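Uncharacterized protein (Corynebacterium diphtheriae NCTC 13129, PDB 3B4Q) is of unknown function but carries a small all-helical domain related to the C-terminal region of the resuscitation-promoting factor Rpf1. Local coordinates at residues L47-L55 and R85-S93. Sequence-based numbering, arbitrary orientation. Where two conformers were deposited one is given.
Sequences LYNAIKVRL and RGAIDFIFS. With SO4 (sulfate ion), chain C.
Ile91, Phe92 and Arg54 bury the most surface where helix 39-56 meets the C-terminal helix 85-91. In one of its two modelled conformers, Arg54 NE donates a hydrogen bond of 2.7 Å to Ile91 O, so this link is doubtful for the other. A weak bond from Arg54 NH2 of that conformer reaches the same oxygen. NE lies tilted from the carbonyl plane, by 27°. In this conformer the arginine chain starts with CG anti to the backbone N (chi1 179°) and bends at chi2, which turns NE toward the carbonyl at the last turn of the helix. Its CG then passes over one face of the Phe92 ring, offset toward the rim, and Arg54 CD comes within 3.7 Å of Phe92 CE1. Ile51 CG1 sits at the ring edge. The chain is an all-helical domain, and here the axes of 47-55 and 85-91 approach to 11.0 Å, with an angle of 38° between their directions. Phe92 is already past helical geometry, and its side chain also touches Pro18, Pro20 and Val21. Ile91 CD1 packs 3.8 Å from Ile51 CG2 and 3.9 Å from Leu55 CD1, and Ile66 of helix 64-72 touches both Ile51 and Ile91. One turn earlier, Ile88 CG1 meets Ile51 CD1 at 4.0 Å. Leu47 and Ile88 approach tip to tip, with Val21 against both.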
loop_
_atom_site.group_PDB
_atom_site.type_symbol
_atom_site.label_atom_id
_atom_site.label_comp_id
_atom_site.label_asym_id
_atom_site.label_seq_id
_atom_site.Cartn_x
_atom_site.Cartn_y
_atom_site.Cartn_z
ATOM N N LEU A 47 0.754 1.727 -3.105
ATOM C CA LEU A 47 1.836 1.109 -2.366
ATOM C C LEU A 47 2.559 0.052 -3.239
ATOM O O LEU A 47 3.804 -0.046 -3.240
ATOM C CB LEU A 47 1.298 0.497 -1.077
ATOM C CG LEU A 47 2.318 -0.192 -0.149
ATOM C CD1 LEU A 47 3.551 0.749 0.049
ATOM C CD2 LEU A 47 1.658 -0.573 1.120
ATOM N N TYR A 48 1.795 -0.729 -3.998
ATOM C CA TYR A 48 2.421 -1.674 -4.894
ATOM C C TYR A 48 3.346 -0.909 -5.863
ATOM O O TYR A 48 4.496 -1.298 -6.123
ATOM C CB TYR A 48 1.353 -2.453 -5.653
ATOM C CG TYR A 48 1.913 -3.493 -6.601
ATOM C CD1 TYR A 48 2.748 -4.490 -6.119
ATOM C CD2 TYR A 48 1.608 -3.479 -7.950
ATOM C CE1 TYR A 48 3.277 -5.466 -6.933
ATOM C CE2 TYR A 48 2.140 -4.474 -8.799
ATOM C CZ TYR A 48 2.978 -5.447 -8.256
ATOM O OH TYR A 48 3.539 -6.441 -9.015
ATOM N N ASN A 49 2.860 0.216 -6.378
ATOM C CA ASN A 49 3.702 0.949 -7.295
ATOM C C ASN A 49 4.946 1.477 -6.612
ATOM O O ASN A 49 6.023 1.423 -7.204
ATOM C CB ASN A 49 2.942 2.083 -7.973
ATOM C CG ASN A 49 3.740 2.689 -9.111
ATOM O OD1 ASN A 49 4.082 2.013 -10.084
ATOM N ND2 ASN A 49 4.076 3.962 -8.964
ATOM N N ALA A 50 4.820 1.938 -5.360
ATOM C CA ALA A 50 5.976 2.470 -4.632
ATOM C C ALA A 50 7.056 1.399 -4.458
ATOM O O ALA A 50 8.258 1.669 -4.567
ATOM C CB ALA A 50 5.546 2.993 -3.242
ATOM N N ILE A 51 6.620 0.181 -4.176
ATOM C CA ILE A 51 7.545 -0.952 -4.046
ATOM C C ILE A 51 8.273 -1.164 -5.378
ATOM O O ILE A 51 9.496 -1.340 -5.406
ATOM C CB ILE A 51 6.806 -2.223 -3.643
ATOM C CG1 ILE A 51 6.217 -2.042 -2.220
ATOM C CG2 ILE A 51 7.761 -3.458 -3.776
ATOM C CD1 ILE A 51 5.117 -3.056 -1.820
ATOM N N LYS A 52 7.517 -1.146 -6.473
ATOM C CA LYS A 52 8.119 -1.289 -7.811
ATOM C C LYS A 52 9.146 -0.191 -8.118
ATOM O O LYS A 52 10.251 -0.490 -8.605
ATOM C CB LYS A 52 7.026 -1.364 -8.894
ATOM C CG LYS A 52 6.228 -2.667 -8.812
ATOM C CD LYS A 52 5.440 -3.005 -10.102
ATOM C CE LYS A 52 4.415 -1.922 -10.402
ATOM N NZ LYS A 52 3.289 -2.389 -11.258
ATOM N N VAL A 53 8.806 1.057 -7.801
ATOM C CA VAL A 53 9.692 2.217 -8.007
ATOM C C VAL A 53 11.000 2.056 -7.222
ATOM O O VAL A 53 12.103 2.293 -7.753
ATOM C CB VAL A 53 8.943 3.564 -7.694
ATOM C CG1 VAL A 53 9.900 4.757 -7.579
ATOM C CG2 VAL A 53 7.893 3.848 -8.793
ATOM N N ARG A 54 10.888 1.606 -5.977
ATOM C CA ARG A 54 12.042 1.418 -5.110
ATOM C C ARG A 54 12.958 0.302 -5.631
ATOM O O ARG A 54 14.196 0.392 -5.554
ATOM C CB ARG A 54 11.541 1.128 -3.694
ATOM C CG ARG A 54 12.607 0.879 -2.687
ATOM C CD ARG A 54 13.095 2.126 -2.043
ATOM N NE ARG A 54 14.146 1.756 -1.116
ATOM C CZ ARG A 54 15.396 2.168 -1.186
ATOM N NH1 ARG A 54 15.768 3.011 -2.135
ATOM N NH2 ARG A 54 16.266 1.748 -0.283
ATOM N N LEU A 55 12.348 -0.746 -6.184
ATOM C CA LEU A 55 13.093 -1.887 -6.743
ATOM C C LEU A 55 13.716 -1.617 -8.107
ATOM O O LEU A 55 14.785 -2.161 -8.422
ATOM C CB LEU A 55 12.205 -3.120 -6.848
ATOM C CG LEU A 55 11.896 -3.831 -5.536
ATOM C CD1 LEU A 55 10.773 -4.783 -5.752
ATOM C CD2 LEU A 55 13.134 -4.542 -5.003
ATOM N N ARG A 85 4.592 -7.002 4.410
ATOM C CA ARG A 85 5.251 -6.174 5.415
ATOM C C ARG A 85 6.735 -6.494 5.522
ATOM O O ARG A 85 7.564 -5.581 5.673
ATOM C CB ARG A 85 4.571 -6.270 6.786
ATOM C CG ARG A 85 4.969 -5.122 7.694
ATOM C CD ARG A 85 4.090 -5.071 8.928
ATOM N NE ARG A 85 4.145 -6.304 9.707
ATOM C CZ ARG A 85 5.078 -6.577 10.618
ATOM N NH1 ARG A 85 6.038 -5.710 10.894
ATOM N NH2 ARG A 85 5.022 -7.734 11.279
ATOM N N GLY A 86 7.076 -7.783 5.447
ATOM C CA GLY A 86 8.500 -8.144 5.527
ATOM C C GLY A 86 9.246 -7.587 4.302
ATOM O O GLY A 86 10.389 -7.096 4.408
ATOM N N ALA A 87 8.635 -7.713 3.121
ATOM C CA ALA A 87 9.221 -7.139 1.899
ATOM C C ALA A 87 9.453 -5.631 2.039
ATOM O O ALA A 87 10.487 -5.092 1.685
ATOM C CB ALA A 87 8.305 -7.402 0.738
ATOM N N ILE A 88 8.446 -4.951 2.559
ATOM C CA ILE A 88 8.510 -3.499 2.742
ATOM C C ILE A 88 9.635 -3.135 3.717
ATOM O O ILE A 88 10.424 -2.191 3.494
ATOM C CB ILE A 88 7.143 -3.002 3.220
ATOM C CG1 ILE A 88 6.181 -3.061 2.039
ATOM C CG2 ILE A 88 7.275 -1.561 3.790
ATOM C CD1 ILE A 88 4.723 -2.841 2.417
ATOM N N ASP A 89 9.747 -3.911 4.793
ATOM C CA ASP A 89 10.783 -3.662 5.786
ATOM C C ASP A 89 12.185 -3.793 5.139
ATOM O O ASP A 89 13.099 -3.046 5.444
ATOM C CB ASP A 89 10.675 -4.656 6.958
ATOM C CG ASP A 89 9.492 -4.372 7.920
ATOM O OD1 ASP A 89 8.822 -3.307 7.823
ATOM O OD2 ASP A 89 9.261 -5.238 8.803
ATOM N N PHE A 90 12.337 -4.772 4.266
ATOM C CA PHE A 90 13.602 -4.970 3.576
ATOM C C PHE A 90 13.873 -3.887 2.529
ATOM O O PHE A 90 14.951 -3.307 2.513
ATOM C CB PHE A 90 13.620 -6.342 2.910
ATOM C CG PHE A 90 14.842 -6.545 2.048
ATOM C CD1 PHE A 90 16.081 -6.735 2.648
ATOM C CD2 PHE A 90 14.755 -6.533 0.659
ATOM C CE1 PHE A 90 17.257 -6.895 1.853
ATOM C CE2 PHE A 90 15.926 -6.686 -0.138
ATOM C CZ PHE A 90 17.151 -6.871 0.474
ATOM N N ILE A 91 12.882 -3.629 1.669
ATOM C CA ILE A 91 13.076 -2.788 0.476
ATOM C C ILE A 91 13.243 -1.333 0.889
ATOM O O ILE A 91 13.966 -0.567 0.252
ATOM C CB ILE A 91 11.890 -3.003 -0.498
ATOM C CG1 ILE A 91 11.995 -4.422 -1.106
ATOM C CG2 ILE A 91 11.795 -1.891 -1.580
ATOM C CD1 ILE A 91 10.754 -4.884 -1.870
ATOM N N PHE A 92 12.601 -0.933 1.968
ATOM C CA PHE A 92 12.674 0.464 2.393
ATOM C C PHE A 92 13.651 0.746 3.539
ATOM O O PHE A 92 13.688 1.875 4.020
ATOM C CB PHE A 92 11.276 1.010 2.729
ATOM C CG PHE A 92 10.413 1.215 1.526
ATOM C CD1 PHE A 92 10.554 2.350 0.739
ATOM C CD2 PHE A 92 9.481 0.255 1.149
ATOM C CE1 PHE A 92 9.759 2.527 -0.394
ATOM C CE2 PHE A 92 8.684 0.424 0.039
ATOM C CZ PHE A 92 8.840 1.571 -0.753
ATOM N N SER A 93 14.483 -0.230 3.935
ATOM C CA SER A 93 15.225 -0.097 5.239
ATOM C C SER A 93 15.754 1.300 5.637
ATOM O O SER A 93 16.756 1.784 5.104
ATOM C CB SER A 93 16.301 -1.186 5.478
ATOM O OG SER A 93 16.631 -1.920 4.324
HETATM S S SO4 C . 8.742 -8.304 12.529
HETATM O O1 SO4 C . 8.261 -9.622 12.132
HETATM O O2 SO4 C . 10.048 -7.975 11.975
HETATM O O3 SO4 C . 8.912 -8.398 13.983
HETATM O O4 SO4 C . 7.755 -7.270 12.249
#